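Local coordinates for protein aminotransferase, classes I and II (Silicibacter pomeroyi DSS-3, PDB 3H14) that probably catalyses the pyridoxal-phosphate-dependent transfer of an amino group from L-aspartate to 2-oxoglutarate, yielding oxaloacetate and L-glutamate, at residues 44-49 with 232-237; 120-125 with 347-352; 32-37 with 368-373; 178-183 with 211-216; 93-98 with 242-247. One frame throughout, in Å; residues are numbered along the deposited sequence.

Contact 1: residues 44-49 with 232-237; sequences GAPRGA and FSMTGW
Ala45 and Met234 are the residues whose CA atoms lie nearest, 4.8 Å apart, where the lead-in to helix 47-57 passes the type II turn Met234 to Trp237. Ser233 holds Gly44. Its chi1 of -162° turns OG away from the backbone N, and the hydroxyl donates to Gly44 O at 2.8 Å, well above the carbonyl plane. The same OG is hydrogen-bonded to Thr43 OG1. Ala45 CA makes a CA-H...O contact with Ser233 O at 3.3 Å. The methyl of Ala45 touches two side chains, Met234 CG at 3.9 Å and Trp237 NE1 at 3.7 Å. Met234 and Trp237 also meet within their own segment, since Met234 CE (a selenomethionine methyl) lies 3.6 Å above one indole face, toward its rim. One water accepts from both Ala45 N and Trp237 NE1. It thereby satisfies the indole N-H in the ring plane. Pro46 CD rests 3.4 Å from Phe232 O, and Pro46 occupies the N-cap position of helix 47-57. The turn has Gly236 at its third position. It follows closely on a Ser-Phe-Ser-Lys sequence that matches the signature of this aminotransferase family, whose lysine characteristically carries pyridoxal phosphate, probably here too.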
# COMPACT_ATOMS: atom_id res chain seq x y z
N GLY A 44 12.61 -8.44 7.90
CA GLY A 44 12.45 -9.51 6.93
C GLY A 44 11.36 -10.49 7.32
O GLY A 44 10.61 -10.29 8.27
N ALA A 45 11.29 -11.59 6.57
CA ALA A 45 10.32 -12.65 6.84
C ALA A 45 10.45 -13.16 8.27
O ALA A 45 11.56 -13.27 8.82
CB ALA A 45 10.47 -13.78 5.86
N PRO A 46 9.31 -13.48 8.89
CA PRO A 46 9.37 -13.95 10.26
C PRO A 46 10.15 -15.27 10.39
O PRO A 46 10.24 -16.05 9.44
CB PRO A 46 7.91 -14.11 10.63
CG PRO A 46 7.19 -14.26 9.33
CD PRO A 46 7.95 -13.46 8.35
N ARG A 47 10.75 -15.49 11.55
CA ARG A 47 11.63 -16.66 11.77
C ARG A 47 10.97 -18.00 11.41
O ARG A 47 11.60 -18.84 10.80
CB ARG A 47 12.13 -16.69 13.22
N GLY A 48 9.69 -18.17 11.77
CA GLY A 48 8.93 -19.39 11.45
C GLY A 48 8.77 -19.65 9.96
O GLY A 48 8.84 -20.78 9.49
N ALA A 49 8.55 -18.58 9.20
CA ALA A 49 8.56 -18.64 7.75
C ALA A 49 9.91 -19.09 7.20
O ALA A 49 9.97 -19.92 6.31
CB ALA A 49 8.15 -17.26 7.16
N PHE A 232 2.70 -9.20 7.14
CA PHE A 232 3.41 -10.51 7.17
C PHE A 232 4.89 -10.41 6.89
O PHE A 232 5.59 -11.41 7.01
CB PHE A 232 2.71 -11.52 6.29
CG PHE A 232 1.35 -11.81 6.77
CD1 PHE A 232 1.16 -12.65 7.87
CD2 PHE A 232 0.25 -11.22 6.17
CE1 PHE A 232 -0.10 -12.91 8.36
CE2 PHE A 232 -1.01 -11.49 6.62
CZ PHE A 232 -1.19 -12.34 7.75
N SER A 233 5.36 -9.20 6.54
CA SER A 233 6.79 -8.86 6.50
C SER A 233 7.59 -9.68 5.51
O SER A 233 8.76 -9.95 5.75
CB SER A 233 7.39 -8.98 7.91
OG SER A 233 8.63 -8.27 8.00
N MSE A 234 6.99 -10.03 4.37
CA MSE A 234 7.68 -10.77 3.32
C MSE A 234 7.82 -9.98 2.03
O MSE A 234 7.64 -10.51 0.92
CB MSE A 234 6.96 -12.11 3.07
CG MSE A 234 7.01 -12.98 4.26
SE MSE A 234 6.07 -14.64 4.00
CE MSE A 234 7.10 -15.28 2.49
N THR A 235 8.16 -8.70 2.15
CA THR A 235 8.54 -7.92 0.99
C THR A 235 9.70 -8.63 0.31
O THR A 235 10.61 -9.10 0.96
CB THR A 235 8.94 -6.45 1.39
OG1 THR A 235 7.77 -5.72 1.78
CG2 THR A 235 9.65 -5.74 0.22
N GLY A 236 9.63 -8.74 -1.00
CA GLY A 236 10.71 -9.36 -1.77
C GLY A 236 10.42 -10.80 -2.16
O GLY A 236 11.10 -11.36 -3.00
N TRP A 237 9.43 -11.42 -1.54
CA TRP A 237 9.12 -12.85 -1.74
C TRP A 237 8.10 -13.12 -2.85
O TRP A 237 7.88 -14.27 -3.24
CB TRP A 237 8.63 -13.43 -0.42
CG TRP A 237 9.74 -13.58 0.60
CD1 TRP A 237 10.13 -12.68 1.52
CD2 TRP A 237 10.58 -14.74 0.80
NE1 TRP A 237 11.15 -13.18 2.29
CE2 TRP A 237 11.45 -14.45 1.87
CE3 TRP A 237 10.67 -15.99 0.18
CZ2 TRP A 237 12.43 -15.34 2.31
CZ3 TRP A 237 11.64 -16.89 0.61
CH2 TRP A 237 12.49 -16.56 1.69
O HOH W 1 12.88 -11.86 4.32

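Contact 2: residues 120-125 with 347-352; sequences IGAPGY and DFDPER
The Phe348 ring turns its edge to the 120-125 segment: Gly124 O lies in the ring plane, 3.3 Å from CD1. The Arg352 guanidinium also uses an edge. Ala122 O is 2.9 Å from its NH2, and Asp349 CG also lies at the edge, in the guanidinium plane. Pro123 CD comes to the guanidinium obliquely. Ala122 ends strand 117-122 of the large aminotransferase sheet, and a cis peptide to Pro123 turns the chain there. Facing it is an Asx motif in the loop between strands 340-344 and 356-360. Asp349 OD1 accepts from Arg352 N at 3.0 Å, met from above the carboxylate plane. OD2 is gripped side-on by NE and NH2 of Arg352, with NE at 2.8 Å in a salt bridge. CG of Asp349 is anti to N (chi1 -174°), which brings the carboxylate near Ala122 CB and obliquely across Pro123. An asparagine at Asp349 would probably leave the guanidinium without its matching charge and set Arg352 freer to turn from Ala122. Arg352 NH1 has a second partner in Thr144 O. Phe348 O accepts from Gly124 N at 3.1 Å (156° at the hydrogen), and Arg129 also donates to it. The same oxygen draws a CA-H...O contact from Pro123 CA. Pro123 CB meets Phe348 CB at 4.0 Å. Pro126 and Pro173 touch the Phe348 side chain too. The exchange runs both ways, for Phe348 CA makes a CA-H...O contact of 3.3 Å with Gly124 O.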
# COMPACT_ATOMS: atom_id res chain seq x y z
N ILE A 120 -9.39 6.14 -9.28
CA ILE A 120 -8.41 5.94 -8.20
C ILE A 120 -8.21 7.25 -7.46
O ILE A 120 -8.08 8.29 -8.09
CB ILE A 120 -7.05 5.45 -8.75
CG1 ILE A 120 -6.55 6.35 -9.88
CG2 ILE A 120 -7.19 4.00 -9.31
CD1 ILE A 120 -5.23 5.93 -10.52
N GLY A 121 -8.24 7.23 -6.15
CA GLY A 121 -8.05 8.48 -5.35
C GLY A 121 -6.66 9.04 -5.48
O GLY A 121 -5.69 8.29 -5.58
N ALA A 122 -6.54 10.38 -5.46
CA ALA A 122 -5.25 11.04 -5.45
C ALA A 122 -5.33 11.92 -4.21
O ALA A 122 -6.23 12.73 -4.13
CB ALA A 122 -5.04 11.90 -6.72
N PRO A 123 -4.44 11.74 -3.21
CA PRO A 123 -3.22 10.92 -3.21
C PRO A 123 -3.52 9.45 -3.14
O PRO A 123 -4.51 9.03 -2.51
CB PRO A 123 -2.50 11.34 -1.91
CG PRO A 123 -3.65 11.78 -1.01
CD PRO A 123 -4.64 12.42 -1.91
N GLY A 124 -2.68 8.67 -3.80
CA GLY A 124 -2.73 7.22 -3.73
C GLY A 124 -1.44 6.54 -4.18
O GLY A 124 -0.45 7.17 -4.53
N TYR A 125 -1.47 5.21 -4.14
CA TYR A 125 -0.31 4.40 -4.47
C TYR A 125 0.13 4.72 -5.89
O TYR A 125 -0.70 4.67 -6.81
CB TYR A 125 -0.72 2.95 -4.33
CG TYR A 125 0.35 1.93 -4.62
CD1 TYR A 125 1.61 2.03 -4.06
CD2 TYR A 125 0.06 0.81 -5.40
CE1 TYR A 125 2.60 1.05 -4.35
CE2 TYR A 125 1.00 -0.16 -5.64
CZ TYR A 125 2.26 -0.03 -5.12
OH TYR A 125 3.18 -1.03 -5.40
N ASP A 347 4.66 11.79 -6.45
CA ASP A 347 4.34 10.40 -6.91
C ASP A 347 2.92 9.98 -6.56
O ASP A 347 2.34 9.15 -7.26
CB ASP A 347 5.27 9.35 -6.28
CG ASP A 347 6.69 9.34 -6.91
OD1 ASP A 347 6.83 9.61 -8.15
OD2 ASP A 347 7.64 9.02 -6.13
N PHE A 348 2.38 10.50 -5.45
CA PHE A 348 1.06 10.11 -4.98
C PHE A 348 -0.04 11.00 -5.54
O PHE A 348 -1.19 10.53 -5.73
CB PHE A 348 1.00 10.12 -3.44
CG PHE A 348 2.18 9.46 -2.82
CD1 PHE A 348 2.31 8.07 -2.86
CD2 PHE A 348 3.25 10.23 -2.30
CE1 PHE A 348 3.43 7.44 -2.33
CE2 PHE A 348 4.39 9.59 -1.77
CZ PHE A 348 4.47 8.21 -1.80
N ASP A 349 0.29 12.26 -5.79
CA ASP A 349 -0.70 13.26 -6.19
C ASP A 349 0.01 14.24 -7.10
O ASP A 349 0.64 15.20 -6.64
CB ASP A 349 -1.34 13.93 -4.96
CG ASP A 349 -2.48 14.87 -5.32
OD1 ASP A 349 -2.52 15.34 -6.46
OD2 ASP A 349 -3.32 15.15 -4.44
N PRO A 350 -0.00 13.97 -8.42
CA PRO A 350 0.67 14.81 -9.39
C PRO A 350 0.21 16.26 -9.45
O PRO A 350 0.99 17.12 -9.83
CB PRO A 350 0.39 14.09 -10.74
CG PRO A 350 0.17 12.67 -10.35
CD PRO A 350 -0.58 12.77 -9.06
N GLU A 351 -1.03 16.54 -9.08
CA GLU A 351 -1.55 17.88 -9.14
C GLU A 351 -1.23 18.69 -7.89
O GLU A 351 -1.02 19.90 -8.00
CB GLU A 351 -3.09 17.86 -9.34
N ARG A 352 -1.27 18.05 -6.71
CA ARG A 352 -1.06 18.73 -5.43
C ARG A 352 0.18 18.29 -4.65
O ARG A 352 0.46 18.86 -3.57
CB ARG A 352 -2.25 18.54 -4.54
CG ARG A 352 -3.54 19.09 -5.13
CD ARG A 352 -4.70 18.85 -4.19
NE ARG A 352 -4.95 17.42 -4.08
CZ ARG A 352 -6.01 16.88 -3.47
NH1 ARG A 352 -6.95 17.65 -2.93
NH2 ARG A 352 -6.13 15.55 -3.43

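Contact 3: residues 32-37 with 368-373; sequences RIIHME and IEEGLD
Ile34 and Glu370 meet through two torsions. Ile34 has CG1 on the side of its backbone N (chi1 -58°), and Glu370 sends CG opposite its N and then bends at chi2 (67°). The side chains cross at about a right angle, with Ile34 CD1 3.7 Å from Glu370 CG. Ile34 CG2 faces the helix backbone, 3.9 Å from Gly371 CA. The selenomethionine Met36 reaches out extended beyond CG. Its CE presses against Ile368 CD1 at 3.4 Å, tighter than usual for two carbons. A CB on Gly371 would clash with Met36 CE and crowd Ile34 CG2, so the missing side chain lets both approach the helix. Helix 365-381 thus packs against strand 34-35, an edge strand of the smaller sheet. Replacing Ile34 with an alanine is likely to open a gap against Gly371 and leave the CB and CG of Glu370 uncovered on that side. Ile34 CD1 also lies 3.8 Å above one face of the Arg32 guanidinium, toward its rim. Arg32 NH1 and Glu370 OE1 stay 4.8 Å apart. A water links them, accepting from NH1 at 3.1 Å and donating to OE1. The other oxygen, OE2, has a salt bridge to Arg374 NE, and Arg374 also binds Arg32 O. The chemistry is therefore divided: across the buried part the two segments meet through apolar contacts, while the opposite charges of Arg32 and Glu370, bridged by water and not in direct contact, probably add a modest attraction at the more exposed side.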
# COMPACT_ATOMS: atom_id res chain seq x y z
N ARG A 32 25.52 7.90 7.70
CA ARG A 32 24.37 7.10 8.05
C ARG A 32 23.15 7.98 7.83
O ARG A 32 23.05 9.08 8.37
CB ARG A 32 24.44 6.55 9.46
CG ARG A 32 23.17 5.85 9.95
CD ARG A 32 23.43 5.07 11.15
NE ARG A 32 22.21 4.57 11.78
CZ ARG A 32 21.60 5.07 12.84
NH1 ARG A 32 22.07 6.16 13.48
NH2 ARG A 32 20.52 4.45 13.31
N ILE A 33 22.25 7.47 7.00
CA ILE A 33 20.98 8.15 6.64
C ILE A 33 19.84 7.43 7.33
O ILE A 33 19.82 6.20 7.36
CB ILE A 33 20.78 8.09 5.10
CG1 ILE A 33 21.90 8.87 4.39
CG2 ILE A 33 19.39 8.63 4.64
CD1 ILE A 33 22.05 10.36 4.86
N ILE A 34 18.86 8.17 7.85
CA ILE A 34 17.67 7.58 8.42
C ILE A 34 16.64 7.49 7.28
O ILE A 34 16.31 8.48 6.61
CB ILE A 34 17.13 8.36 9.63
CG1 ILE A 34 18.20 8.48 10.73
CG2 ILE A 34 15.86 7.67 10.17
CD1 ILE A 34 18.60 7.15 11.35
N HIS A 35 16.17 6.28 7.05
CA HIS A 35 15.39 5.96 5.85
C HIS A 35 13.94 6.06 6.23
O HIS A 35 13.41 5.13 6.82
CB HIS A 35 15.75 4.57 5.34
CG HIS A 35 17.01 4.56 4.55
ND1 HIS A 35 17.03 4.81 3.20
CD2 HIS A 35 18.30 4.40 4.93
CE1 HIS A 35 18.28 4.78 2.77
NE2 HIS A 35 19.07 4.55 3.80
N MSE A 36 13.35 7.24 5.99
CA MSE A 36 11.92 7.49 6.18
C MSE A 36 11.16 7.62 4.85
O MSE A 36 10.05 8.14 4.81
CB MSE A 36 11.72 8.73 7.08
CG MSE A 36 12.25 8.49 8.44
SE MSE A 36 11.92 9.99 9.68
CE MSE A 36 11.83 9.00 11.31
N GLU A 37 11.76 7.08 3.80
CA GLU A 37 11.24 7.16 2.44
C GLU A 37 10.66 5.86 1.85
O GLU A 37 10.09 5.92 0.76
CB GLU A 37 12.31 7.69 1.47
CG GLU A 37 13.35 6.68 0.85
CD GLU A 37 14.35 6.11 1.84
OE1 GLU A 37 14.12 6.19 3.07
OE2 GLU A 37 15.36 5.54 1.37
N ILE A 368 13.76 5.94 14.29
CA ILE A 368 12.72 6.98 14.28
C ILE A 368 13.09 8.09 15.29
O ILE A 368 13.07 9.27 14.95
CB ILE A 368 11.32 6.38 14.58
CG1 ILE A 368 10.87 5.44 13.44
CG2 ILE A 368 10.27 7.45 14.83
CD1 ILE A 368 11.40 5.75 12.05
N GLU A 369 13.48 7.70 16.50
CA GLU A 369 13.96 8.67 17.48
C GLU A 369 15.07 9.50 16.87
O GLU A 369 15.03 10.72 16.94
CB GLU A 369 14.44 7.98 18.75
CG GLU A 369 13.31 7.41 19.59
CD GLU A 369 13.76 6.66 20.87
OE1 GLU A 369 14.89 6.10 20.89
OE2 GLU A 369 12.94 6.60 21.84
N GLU A 370 16.06 8.85 16.28
CA GLU A 370 17.15 9.54 15.60
C GLU A 370 16.69 10.44 14.45
O GLU A 370 17.18 11.58 14.28
CB GLU A 370 18.18 8.52 15.10
CG GLU A 370 19.42 9.11 14.41
CD GLU A 370 20.32 9.90 15.35
OE1 GLU A 370 20.42 9.53 16.54
OE2 GLU A 370 20.92 10.89 14.88
N GLY A 371 15.74 9.94 13.65
CA GLY A 371 15.22 10.74 12.56
C GLY A 371 14.55 12.03 13.03
O GLY A 371 14.73 13.09 12.43
N LEU A 372 13.75 11.91 14.07
CA LEU A 372 13.04 13.05 14.63
C LEU A 372 13.99 14.08 15.23
O LEU A 372 13.76 15.26 15.07
CB LEU A 372 12.00 12.59 15.62
CG LEU A 372 10.87 11.80 14.95
CD1 LEU A 372 10.02 11.15 15.99
CD2 LEU A 372 10.01 12.69 14.06
N ASP A 373 15.08 13.62 15.87
CA ASP A 373 16.13 14.54 16.37
C ASP A 373 16.79 15.33 15.27
O ASP A 373 17.04 16.54 15.40
CB ASP A 373 17.23 13.76 17.08
CG ASP A 373 16.81 13.22 18.41
OD1 ASP A 373 15.75 13.62 18.93
OD2 ASP A 373 17.56 12.41 18.96
O HOH W 2 21.14 6.94 16.29

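Contact 4: residues 178-183 with 211-216; sequences LDHAAM and KAVTAL
Val213 packs against the start of helix 180-192, just beyond the N-cap Asp179. This helix is the crossover of a beta-alpha-beta unit between the parallel strands 164-168 and 196-200 of the large sheet. The tight part is Val213 CG2 at the helix start. CG1 of Val213 lies opposite N (chi1 -176°) and turns toward His180, while CG2 sits against the first helical turn, 3.6 Å from His180 N. Leu178 O also touches that methyl. The selenomethionine Met183 folds back at chi2 and chi3. Its CE comes to 4.1 Å from Val213 O, and its SE lies 4.4 Å from Ala215 CB. These contacts are wider, but Phe197 of strand 196-200 and Leu218 also cover Met183, so this end belongs to the buried interior. The opposite character is found at His180 and the waters. The His180 ring is solvent-exposed and meets Val213 obliquely, CD2 to CG1 4.2 Å. Near Leu178 O the two backbones do not bond directly. Water fills in. One water donates to Leu178 O at 2.8 Å and accepts from Val213 N. A second donates to Lys211 O at 2.7 Å and makes a weak bond to the same Leu178 O. Through these waters Leu178 O is linked to the backbone of Lys211 and Val213. Glu201 accepts from Thr214 OG1 and from Ala215 N, where the 3-10 segment begins. At the helix start, Asp179 OD1 accepts from Ala182 N at 2.9 Å, met nearly along its C-O axis.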
# COMPACT_ATOMS: atom_id res chain seq x y z
N LEU A 178 -11.08 3.33 5.86
CA LEU A 178 -12.52 3.40 5.58
C LEU A 178 -13.23 2.54 6.60
O LEU A 178 -12.99 1.32 6.69
CB LEU A 178 -12.82 2.86 4.19
CG LEU A 178 -12.29 3.73 3.06
CD1 LEU A 178 -12.21 2.97 1.74
CD2 LEU A 178 -13.13 4.96 2.92
N ASP A 179 -14.11 3.16 7.36
CA ASP A 179 -14.93 2.40 8.29
C ASP A 179 -16.08 1.72 7.51
O ASP A 179 -16.22 1.91 6.30
CB ASP A 179 -15.37 3.28 9.46
CG ASP A 179 -16.38 4.38 9.07
OD1 ASP A 179 -16.84 4.49 7.90
OD2 ASP A 179 -16.71 5.15 9.99
N HIS A 180 -16.85 0.91 8.22
CA HIS A 180 -17.95 0.15 7.64
C HIS A 180 -18.95 0.99 6.83
O HIS A 180 -19.37 0.59 5.74
CB HIS A 180 -18.69 -0.57 8.76
CG HIS A 180 -19.59 -1.66 8.28
ND1 HIS A 180 -20.88 -1.41 7.84
CD2 HIS A 180 -19.41 -3.00 8.19
CE1 HIS A 180 -21.45 -2.55 7.49
NE2 HIS A 180 -20.57 -3.53 7.68
N ALA A 181 -19.32 2.16 7.37
CA ALA A 181 -20.26 3.09 6.71
C ALA A 181 -19.68 3.66 5.43
O ALA A 181 -20.37 3.73 4.41
CB ALA A 181 -20.65 4.23 7.65
N ALA A 182 -18.41 4.06 5.49
CA ALA A 182 -17.72 4.67 4.34
C ALA A 182 -17.54 3.67 3.20
O ALA A 182 -17.69 4.02 2.03
CB ALA A 182 -16.36 5.25 4.78
N MSE A 183 -17.23 2.43 3.57
CA MSE A 183 -17.02 1.35 2.64
C MSE A 183 -18.34 0.95 2.01
O MSE A 183 -18.42 0.80 0.81
CB MSE A 183 -16.43 0.16 3.39
CG MSE A 183 -16.13 -1.06 2.54
SE MSE A 183 -14.65 -0.84 1.27
CE MSE A 183 -13.39 -0.20 2.58
N LYS A 211 -10.40 -0.43 13.46
CA LYS A 211 -10.42 -1.79 12.94
C LYS A 211 -10.59 -1.76 11.41
O LYS A 211 -11.48 -1.09 10.89
CB LYS A 211 -11.56 -2.57 13.59
CG LYS A 211 -11.69 -4.00 13.18
CD LYS A 211 -10.53 -4.85 13.56
CE LYS A 211 -10.65 -6.25 12.94
NZ LYS A 211 -10.30 -6.20 11.49
N ALA A 212 -9.73 -2.48 10.69
CA ALA A 212 -9.82 -2.55 9.23
C ALA A 212 -11.10 -3.29 8.89
O ALA A 212 -11.53 -4.18 9.63
CB ALA A 212 -8.61 -3.25 8.61
N VAL A 213 -11.74 -2.85 7.81
CA VAL A 213 -12.97 -3.48 7.34
C VAL A 213 -12.74 -4.12 5.98
O VAL A 213 -12.48 -3.42 5.03
CB VAL A 213 -14.14 -2.47 7.21
CG1 VAL A 213 -15.40 -3.22 6.80
CG2 VAL A 213 -14.37 -1.72 8.53
N THR A 214 -12.83 -5.45 5.88
CA THR A 214 -12.74 -6.08 4.57
C THR A 214 -14.01 -5.80 3.79
O THR A 214 -15.09 -5.79 4.35
CB THR A 214 -12.44 -7.61 4.60
OG1 THR A 214 -12.30 -8.08 3.26
CG2 THR A 214 -13.55 -8.41 5.24
N ALA A 215 -13.86 -5.52 2.49
CA ALA A 215 -15.00 -5.34 1.61
C ALA A 215 -15.94 -6.55 1.63
O ALA A 215 -17.13 -6.39 1.37
CB ALA A 215 -14.55 -5.08 0.20
N LEU A 216 -15.40 -7.72 1.95
CA LEU A 216 -16.21 -8.96 2.12
C LEU A 216 -17.27 -8.88 3.23
O LEU A 216 -18.24 -9.61 3.20
CB LEU A 216 -15.28 -10.15 2.34
CG LEU A 216 -14.27 -10.32 1.20
CD1 LEU A 216 -13.40 -11.52 1.46
CD2 LEU A 216 -14.97 -10.50 -0.14
O HOH W 3 -11.02 -0.54 6.10
O HOH W 4 -11.60 1.11 9.37

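Contact 5: residues 93-98 with 242-247; sequences RVVITP and MVVPED
Val95 and Met242 lie side by side and point the same way, CB to CG 3.6 Å. They form the antiparallel hydrogen-bonded pair where strand 94-97 borders strand 240-243. This is one edge of the seven-strand sheet of the fold type I aminotransferases, in which strand 240-243 runs against its neighbours. The bonds between the pair are Val95 N to Met242 O at 2.9 Å and Met242 N to Val95 O at 2.8 Å. CG of Met242, a selenomethionine, stands between the backbone N and the carbonyl carbon (chi1 60°), the crowded position. The side chain then crosses Thr97 at about a right angle, with SE 3.8 Å from Thr97 CG2. Val252 of helix 249-258 covers this face over Val95 and Met242. The other face carries Val94 and Val243, a non-hydrogen-bonded pair with CA atoms 4.8 Å apart. Ile77 and Tyr81 of helix 71-85 pack there. Arg93 closes the end of the ladder. Its carbonyl accepts from Val244 N at 3.3 Å, while its bent side chain wraps round Val244 O. The Arg93 and Val243 side chains cross obliquely, and NH2 of Arg93 has a salt bridge to Asp220 OD1. The guanidinium thus divides its donors: NH2 to the carboxylate, NE to the backbone. Arg93 NE donates to Val244 O at 2.9 Å, nearly straight at 171° and with the oxygen in the guanidinium plane.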
# COMPACT_ATOMS: atom_id res chain seq x y z
N ARG A 93 -12.37 -19.58 -3.12
CA ARG A 93 -12.40 -18.18 -3.59
C ARG A 93 -11.08 -17.43 -3.38
O ARG A 93 -10.98 -16.30 -3.81
CB ARG A 93 -13.54 -17.40 -2.90
CG ARG A 93 -14.91 -17.76 -3.47
CD ARG A 93 -16.03 -17.22 -2.62
NE ARG A 93 -16.01 -15.78 -2.65
CZ ARG A 93 -16.64 -14.97 -1.82
NH1 ARG A 93 -17.46 -15.46 -0.88
NH2 ARG A 93 -16.51 -13.66 -1.96
N VAL A 94 -10.13 -18.05 -2.67
CA VAL A 94 -8.80 -17.46 -2.42
C VAL A 94 -7.90 -17.88 -3.57
O VAL A 94 -7.80 -19.06 -3.89
CB VAL A 94 -8.21 -17.93 -1.06
CG1 VAL A 94 -6.73 -17.34 -0.81
CG2 VAL A 94 -9.13 -17.54 0.04
N VAL A 95 -7.34 -16.89 -4.28
CA VAL A 95 -6.39 -17.10 -5.34
C VAL A 95 -5.01 -16.58 -4.87
O VAL A 95 -4.86 -15.41 -4.51
CB VAL A 95 -6.82 -16.35 -6.61
CG1 VAL A 95 -5.80 -16.50 -7.73
CG2 VAL A 95 -8.19 -16.82 -7.07
N ILE A 96 -4.00 -17.45 -4.90
CA ILE A 96 -2.66 -17.11 -4.52
C ILE A 96 -1.99 -16.43 -5.70
O ILE A 96 -2.05 -16.94 -6.82
CB ILE A 96 -1.86 -18.35 -4.13
CG1 ILE A 96 -2.59 -19.12 -3.03
CG2 ILE A 96 -0.44 -17.95 -3.72
CD1 ILE A 96 -3.09 -18.25 -1.82
N THR A 97 -1.36 -15.29 -5.47
CA THR A 97 -0.79 -14.47 -6.54
C THR A 97 0.69 -14.26 -6.29
O THR A 97 1.16 -14.44 -5.18
CB THR A 97 -1.42 -13.06 -6.57
OG1 THR A 97 -1.12 -12.43 -5.33
CG2 THR A 97 -2.93 -13.14 -6.75
N PRO A 98 1.44 -13.86 -7.31
CA PRO A 98 2.83 -13.48 -7.06
C PRO A 98 2.99 -12.11 -6.32
O PRO A 98 3.98 -11.41 -6.52
CB PRO A 98 3.44 -13.43 -8.46
CG PRO A 98 2.28 -13.26 -9.40
CD PRO A 98 1.05 -13.76 -8.73
N MSE A 242 -5.68 -12.92 -3.57
CA MSE A 242 -6.87 -12.15 -3.84
C MSE A 242 -8.10 -13.01 -3.50
O MSE A 242 -7.99 -14.24 -3.41
CB MSE A 242 -6.85 -11.64 -5.30
CG MSE A 242 -6.79 -12.71 -6.35
SE MSE A 242 -6.31 -12.10 -8.15
CE MSE A 242 -7.60 -10.69 -8.28
N VAL A 243 -9.22 -12.36 -3.21
CA VAL A 243 -10.49 -13.04 -3.04
C VAL A 243 -11.42 -12.50 -4.11
O VAL A 243 -11.53 -11.28 -4.28
CB VAL A 243 -11.08 -12.79 -1.62
CG1 VAL A 243 -12.43 -13.55 -1.41
CG2 VAL A 243 -10.06 -13.15 -0.52
N VAL A 244 -12.07 -13.41 -4.83
CA VAL A 244 -13.02 -13.08 -5.88
C VAL A 244 -14.33 -13.84 -5.61
O VAL A 244 -14.34 -14.80 -4.86
CB VAL A 244 -12.46 -13.43 -7.27
CG1 VAL A 244 -11.14 -12.73 -7.47
CG2 VAL A 244 -12.25 -14.95 -7.42
N PRO A 245 -15.44 -13.38 -6.20
CA PRO A 245 -16.73 -14.07 -6.08
C PRO A 245 -16.64 -15.51 -6.55
O PRO A 245 -15.81 -15.82 -7.38
CB PRO A 245 -17.63 -13.26 -7.03
CG PRO A 245 -16.99 -11.88 -7.07
CD PRO A 245 -15.55 -12.13 -7.00
N GLU A 246 -17.53 -16.38 -6.06
CA GLU A 246 -17.57 -17.78 -6.55
C GLU A 246 -17.55 -17.89 -8.08
O GLU A 246 -16.78 -18.68 -8.65
CB GLU A 246 -18.79 -18.53 -5.98
CG GLU A 246 -18.77 -20.03 -6.29
CD GLU A 246 -19.76 -20.83 -5.44
OE1 GLU A 246 -20.81 -20.26 -5.06
OE2 GLU A 246 -19.49 -22.03 -5.18
N ASP A 247 -18.36 -17.09 -8.76
CA ASP A 247 -18.44 -17.15 -10.22
C ASP A 247 -17.25 -16.53 -10.94
O ASP A 247 -17.16 -16.61 -12.17
CB ASP A 247 -19.77 -16.55 -10.75
CG ASP A 247 -19.98 -15.08 -10.38
OD1 ASP A 247 -19.02 -14.33 -10.21
OD2 ASP A 247 -21.17 -14.65 -10.27

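Contacts 2 and 5 reach the same large sheet, with centres 27 Å apart; contact 5 lies on its edge strand 94-97. Contact 4 joins the start of helix 180-192 to the 211-216 loop, and it touches contact 5: Leu216 CD1 packs on Val243 CG1 at 3.6 Å. Contact 3 belongs to the smaller sheet, its centre 38 Å from that of contact 5 across the chain's centre. Contact 1 joins the helix after strand 34-35 to the turn beyond the probable cofactor lysine; its nearest atoms are about 6 Å from contact 5. Glycerol, probably from the crystallisation liquor, is bound about 3 Å from Phe232, 4 Å from Gly124 and 5 Å from Leu178, nearest atoms, in contacts 1, 2 and 4.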